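Local coordinates for 4-oxalocrotonate decarboxylase NahK (Pseudomonas putida, PDB 5D2K), which catalyses the metal-assisted decarboxylation of (3E)-2-oxohex-3-enedioate to 2-oxopent-4-enoate and CO2, a step in bacterial naphthalene degradation, at residues 55-58 with 59-63; 90-93 with 94-97; 221-224 with 225-228. The protein carries 1 engineered substitution. One frame throughout, in Å; residues are numbered along the deposited sequence. Where two conformers were deposited one is given.

Contact 1. Residues 55-58 with 59-63. With EDO (1,2-ethanediol), chain E.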
# COMPACT_ATOMS: atom_id res chain seq x y z
N ARG A 55 9.29 6.19 8.72
CA ARG A 55 8.08 6.78 9.29
C ARG A 55 8.41 7.85 10.34
O ARG A 55 7.80 8.93 10.33
CB ARG A 55 7.18 5.69 9.91
CG ARG A 55 5.87 6.25 10.46
CD ARG A 55 4.99 5.18 11.10
NE ARG A 55 3.89 5.81 11.84
CZ ARG A 55 2.70 5.25 12.03
NH1 ARG A 55 2.45 4.04 11.55
NH2 ARG A 55 1.77 5.90 12.70
N ARG A 56 9.36 7.56 11.23
CA ARG A 56 9.77 8.51 12.25
C ARG A 56 10.36 9.79 11.64
O ARG A 56 10.05 10.90 12.09
CB ARG A 56 10.77 7.88 13.22
CG ARG A 56 11.00 8.74 14.47
CD ARG A 56 12.37 8.50 15.09
NE ARG A 56 13.44 8.80 14.14
CZ ARG A 56 13.86 10.03 13.85
NH1 ARG A 56 13.31 11.09 14.43
NH2 ARG A 56 14.83 10.20 12.95
N ARG A 57 11.19 9.65 10.61
CA ARG A 57 11.74 10.81 9.93
C ARG A 57 10.62 11.71 9.40
O ARG A 57 10.68 12.94 9.52
CB ARG A 57 12.67 10.37 8.79
CG ARG A 57 13.94 9.65 9.25
CD ARG A 57 14.77 9.15 8.06
NE ARG A 57 15.28 10.23 7.22
CZ ARG A 57 16.38 10.94 7.49
NH1 ARG A 57 17.10 10.67 8.58
NH2 ARG A 57 16.77 11.91 6.67
N LYS A 58 9.60 11.09 8.82
CA LYS A 58 8.52 11.87 8.25
C LYS A 58 7.69 12.54 9.34
O LYS A 58 7.33 13.71 9.21
CB LYS A 58 7.63 11.00 7.35
CG LYS A 58 8.36 10.53 6.10
CD LYS A 58 7.38 9.99 5.05
CE LYS A 58 8.11 9.45 3.83
NZ LYS A 58 9.02 10.47 3.19
N GLU A 59 7.40 11.81 10.42
CA GLU A 59 6.67 12.37 11.55
C GLU A 59 7.42 13.54 12.18
O GLU A 59 6.81 14.54 12.58
CB GLU A 59 6.42 11.29 12.61
CG GLU A 59 5.38 10.23 12.22
CD GLU A 59 5.41 9.00 13.13
OE1 GLU A 59 6.47 8.72 13.73
OE2 GLU A 59 4.36 8.32 13.25
N ALA A 60 8.74 13.40 12.28
CA ALA A 60 9.57 14.41 12.93
C ALA A 60 9.58 15.72 12.17
O ALA A 60 9.78 16.79 12.77
CB ALA A 60 11.00 13.90 13.10
N ARG A 61 9.37 15.67 10.85
CA ARG A 61 9.34 16.91 10.08
C ARG A 61 7.91 17.40 9.86
O ARG A 61 7.69 18.33 9.08
CB ARG A 61 10.09 16.75 8.75
CG ARG A 61 9.43 15.94 7.63
CD ARG A 61 10.29 15.96 6.35
NE ARG A 61 11.59 15.29 6.52
CZ ARG A 61 11.83 14.02 6.21
NH1 ARG A 61 13.04 13.50 6.41
NH2 ARG A 61 10.87 13.25 5.72
N GLY A 62 6.95 16.80 10.57
CA GLY A 62 5.60 17.32 10.60
C GLY A 62 4.57 16.62 9.73
O GLY A 62 3.39 17.01 9.73
N ASN A 63 4.98 15.59 9.00
CA ASN A 63 4.00 14.82 8.22
C ASN A 63 3.05 14.06 9.14
O ASN A 63 3.48 13.45 10.12
CB ASN A 63 4.66 13.77 7.30
CG ASN A 63 5.66 14.33 6.31
OD1 ASN A 63 6.35 13.55 5.67
ND2 ASN A 63 5.73 15.66 6.17
C1 EDO E . -1.60 4.50 11.91
O1 EDO E . -1.08 5.57 12.69
C2 EDO E . -1.28 3.18 12.60
O2 EDO E . 0.11 2.88 12.47
O HOH W 1 1.71 8.79 13.55
O HOH W 2 8.53 13.52 4.10
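R55 and E59, one turn apart on the last turns of helix 44-60, form an i to i+4 salt bridge just ahead of the Schellman motif that ends the helix. R55 runs along the helix surface, its CG beside the carbonyl carbon (chi1 -177°) and its chain extended as far as NE. Its CB packs on the ring of F90, CG and CD pass beside the E59 carboxylate, and, in the E59 conformer described here, NE donates an almost straight bond to E59 OE2 at 2.9 Å. The acceptor lies at the edge of the guanidinium, yet OE2 is met from above the carboxylate plane, the two flat groups being turned 70° apart. At the tip, NH1 and NH2 hold the two hydroxyls of a 1,2-ethanediol, O2 and O1, and a water joins NH2 to the same OE2. A leucine in place of R55 would probably leave the E59 carboxylate without its charged mate and free to turn.

K58 takes the buried side. Its ammonium pairs with E23 and E26 and bonds to Y94 OH; the two glutamates probably offset the nearby R61 guanidinium, whose NH2 also pairs with E23; R57 O sits over one face of that guanidinium. G62, at positive phi, is the C-prime residue: its N bonds to E59 O while N63 N closes on K58 O at 3.0 Å. N63 then folds its side chain back over the last turn, OD1 lying 3.3 Å from K58 CB and accepting a hydrogen bond from a water that K58 NZ and R61 NH2 also hold.

Contact 2. Residues 90-93 with 94-97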
# COMPACT_ATOMS: atom_id res chain seq x y z
N PHE A 90 3.35 2.24 5.46
CA PHE A 90 2.54 3.35 5.95
C PHE A 90 2.24 4.38 4.86
O PHE A 90 2.93 4.42 3.84
CB PHE A 90 3.24 4.04 7.14
CG PHE A 90 4.49 4.77 6.75
CD1 PHE A 90 4.44 6.08 6.28
CD2 PHE A 90 5.73 4.14 6.82
CE1 PHE A 90 5.60 6.75 5.90
CE2 PHE A 90 6.88 4.80 6.44
CZ PHE A 90 6.82 6.11 5.98
N LEU A 91 1.23 5.20 5.11
CA LEU A 91 0.83 6.26 4.17
C LEU A 91 0.98 7.64 4.81
O LEU A 91 0.38 7.93 5.85
CB LEU A 91 -0.63 6.04 3.72
CG LEU A 91 -0.93 4.67 3.12
CD1 LEU A 91 -2.43 4.52 2.92
CD2 LEU A 91 -0.21 4.49 1.79
N ALA A 92 1.81 8.49 4.20
CA ALA A 92 1.96 9.87 4.66
C ALA A 92 0.92 10.79 4.03
O ALA A 92 0.41 10.51 2.93
CB ALA A 92 3.37 10.37 4.36
N ASP A 93 0.62 11.89 4.71
CA ASP A 93 -0.47 12.74 4.23
C ASP A 93 -0.25 13.27 2.80
O ASP A 93 -1.20 13.30 2.01
CB ASP A 93 -0.77 13.90 5.21
CG ASP A 93 0.46 14.68 5.67
OD1 ASP A 93 1.56 14.63 5.08
OD2 ASP A 93 0.27 15.42 6.67
N TYR A 94 0.98 13.65 2.44
CA TYR A 94 1.20 14.22 1.10
C TYR A 94 1.11 13.16 -0.00
O TYR A 94 1.15 13.50 -1.19
CB TYR A 94 2.55 14.95 1.03
CG TYR A 94 3.76 14.04 1.17
CD1 TYR A 94 4.34 13.45 0.05
CD2 TYR A 94 4.32 13.79 2.41
CE1 TYR A 94 5.45 12.62 0.18
CE2 TYR A 94 5.42 12.95 2.54
CZ TYR A 94 5.98 12.37 1.42
OH TYR A 94 7.09 11.55 1.53
N PHE A 95 0.96 11.88 0.38
CA PHE A 95 0.67 10.82 -0.61
C PHE A 95 -0.72 11.00 -1.22
O PHE A 95 -1.00 10.47 -2.30
CB PHE A 95 0.71 9.41 0.01
CG PHE A 95 2.07 8.91 0.44
CD1 PHE A 95 3.22 9.71 0.40
CD2 PHE A 95 2.19 7.60 0.89
CE1 PHE A 95 4.45 9.20 0.81
CE2 PHE A 95 3.42 7.09 1.32
CZ PHE A 95 4.55 7.88 1.27
N SER A 96 -1.62 11.68 -0.50
CA SER A 96 -3.03 11.72 -0.89
C SER A 96 -3.31 12.58 -2.13
O SER A 96 -2.74 13.66 -2.29
CB SER A 96 -3.87 12.22 0.30
OG SER A 96 -3.55 13.57 0.62
N VAL A 97 -4.19 12.07 -2.98
CA VAL A 97 -4.62 12.71 -4.22
C VAL A 97 -6.15 12.69 -4.25
O VAL A 97 -6.76 11.67 -3.93
CB VAL A 97 -4.05 11.97 -5.47
CG1 VAL A 97 -4.49 12.62 -6.79
CG2 VAL A 97 -2.53 11.87 -5.39
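A92 O accepts the amide of F95 (N to O 2.9 Å) where strand 87-92 gives way to a short 3-10 turn, and one residue on, D93 O takes the amide of S96. Both donors stand well above the planes of the carbonyls they meet. D93 O is gripped twice, because S96 OG also donates to it at 2.7 Å, nearly in line with the C=O bond. The serine reaches back in this way with OG set between its backbone N and carbonyl carbon (chi1 65°).

The F95 ring folds back against the strand it follows. A92 CB sits over the ring face in a CH-pi contact, 4.0 Å from the centroid and 16° off the normal, and A92 N lies above the same ring nearer its rim. L91 CD2 meets F95 CD2 at 4.0 Å, the two side chains crossing at about a right angle. The turn links two strands of the mixed sheet in the fumarylacetoacetate hydrolase-type fold: 87-92 pairs with 65-71, whereas 96-97 pairs with 170-175.

On the more exposed flank, A92 CB touches Y94 CE2 at 3.8 Å, and F95 CD1 lies over the tyrosine ring, offset toward its rim. D93 OD1 approaches that ring at its edge and bonds weakly to Y94 N; the other carboxylate oxygen, OD2, accepts the amide of K64. The Y94 hydroxyl hydrogen-bonds E26 OE2.

Contact 3. Residues 221-224 with 225-228. With EDO (1,2-ethanediol), chain H.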
# COMPACT_ATOMS: atom_id res chain seq x y z
N ALA A 221 -3.24 -6.68 11.48
CA ALA A 221 -3.21 -6.65 12.94
C ALA A 221 -2.19 -7.65 13.46
O ALA A 221 -1.41 -7.34 14.38
CB ALA A 221 -4.61 -6.93 13.53
N ASN A 222 -2.18 -8.83 12.87
CA ASN A 222 -1.26 -9.87 13.32
C ASN A 222 0.20 -9.53 13.02
O ASN A 222 1.08 -9.75 13.87
CB ASN A 222 -1.66 -11.21 12.70
CG ASN A 222 -2.99 -11.71 13.27
OD1 ASN A 222 -3.32 -11.39 14.41
ND2 ASN A 222 -3.74 -12.47 12.48
N LEU A 223 0.46 -8.94 11.86
CA LEU A 223 1.83 -8.52 11.52
C LEU A 223 2.32 -7.42 12.47
O LEU A 223 3.47 -7.44 12.93
CB LEU A 223 1.90 -8.04 10.07
CG LEU A 223 1.75 -9.14 9.01
CD1 LEU A 223 1.59 -8.56 7.62
CD2 LEU A 223 2.96 -10.07 9.08
N LEU A 224 1.45 -6.47 12.77
CA LEU A 224 1.81 -5.36 13.64
C LEU A 224 2.11 -5.86 15.04
O LEU A 224 3.00 -5.35 15.70
CB LEU A 224 0.71 -4.29 13.66
CG LEU A 224 0.58 -3.43 12.40
CD1 LEU A 224 -0.73 -2.65 12.46
CD2 LEU A 224 1.75 -2.47 12.27
N ALA A 225 1.37 -6.89 15.48
CA ALA A 225 1.54 -7.43 16.83
C ALA A 225 2.94 -8.00 17.06
O ALA A 225 3.41 -8.05 18.20
CB ALA A 225 0.48 -8.49 17.11
N GLU A 226 3.59 -8.43 15.98
CA GLU A 226 4.96 -8.95 16.09
C GLU A 226 5.92 -7.90 16.65
O GLU A 226 6.95 -8.24 17.22
CB GLU A 226 5.46 -9.43 14.73
CG GLU A 226 4.65 -10.57 14.12
CD GLU A 226 5.18 -10.98 12.75
OE1 GLU A 226 6.32 -10.60 12.42
OE2 GLU A 226 4.45 -11.66 12.00
N ARG A 227 5.58 -6.63 16.46
CA ARG A 227 6.38 -5.53 16.97
C ARG A 227 5.71 -4.81 18.15
O ARG A 227 6.12 -3.72 18.52
CB ARG A 227 6.67 -4.52 15.85
CG ARG A 227 7.43 -5.13 14.67
CD ARG A 227 7.64 -4.11 13.54
NE ARG A 227 8.47 -2.98 13.95
CZ ARG A 227 9.80 -2.96 13.86
NH1 ARG A 227 10.44 -4.02 13.38
NH2 ARG A 227 10.48 -1.89 14.24
N GLY A 228 4.68 -5.42 18.73
CA GLY A 228 3.96 -4.80 19.83
C GLY A 228 3.06 -3.64 19.42
O GLY A 228 2.65 -2.84 20.25
C1 EDO H . 6.58 -6.97 11.45
O1 EDO H . 5.59 -6.09 12.03
C2 EDO H . 5.92 -8.07 10.62
O2 EDO H . 6.85 -9.15 10.41
O HOH W 3 1.84 -12.72 12.29
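L223 O and the E226 carboxylate share a bound 1,2-ethanediol, probably from the crystallisation liquor, at the Schellman end of helix 213-225. The diol's O1 donates to L223 O at 2.7 Å and its O2 to E226 OE1 at 2.5 Å, bridging backbone and side chain; Y88 OH also bonds the diol. The other carboxylate oxygen, OE2, accepts from a water that reaches N222 O only weakly.

The backbone bonds change from i-4 to i-3 spacing along this turn. A225 N still reaches A221 O, four residues back, but E226 N and R227 N bond to L223 O and L224 O, three back, each from well above the carbonyl plane. The type I turn from A225 to G228 follows, with G228 N on A225 O at 3.0 Å; G228, at positive phi, is the C-prime residue, and E229 N returns to L224 O.

E226 and L223 run side by side, pointing the same way. The glutamate has CG anti to its carbonyl carbon (chi1 -62°) and an extended chain, which carries OE2 to within 3.6 Å of L223 CD2. L224 faces the interior, packing on W52, Y88, L68 and I231, and N222 OD1 accepts the amide of C130. R227 leads away from the turn across Y88 and W52 to a salt bridge with D49 on helix 44-60. On the way its CD passes 3.2 Å from O1 of the diol.

From the N terminus, the chain meets the three contacts in series; none nests within or crosses another, and each is local, between residues a few positions apart. Contact 1 ends helix 44-60, and the chain then enters strand 65-71. Contact 2 spans the end of that strand's antiparallel partner, 87-92, and the turn into strand 96-97. The two touch: N63 OD1 packs 3.3 Å from Y94 CE2, and K58 CD lies 3.8 Å from F90 CE1, joining the helix end to the sheet. Contact 3 ends helix 213-225 before strand 236-238. It touches neither of the others, its centre lying about 21 Å from that of contact 1, but R227 and L224 reach earlier residues of helix 44-60.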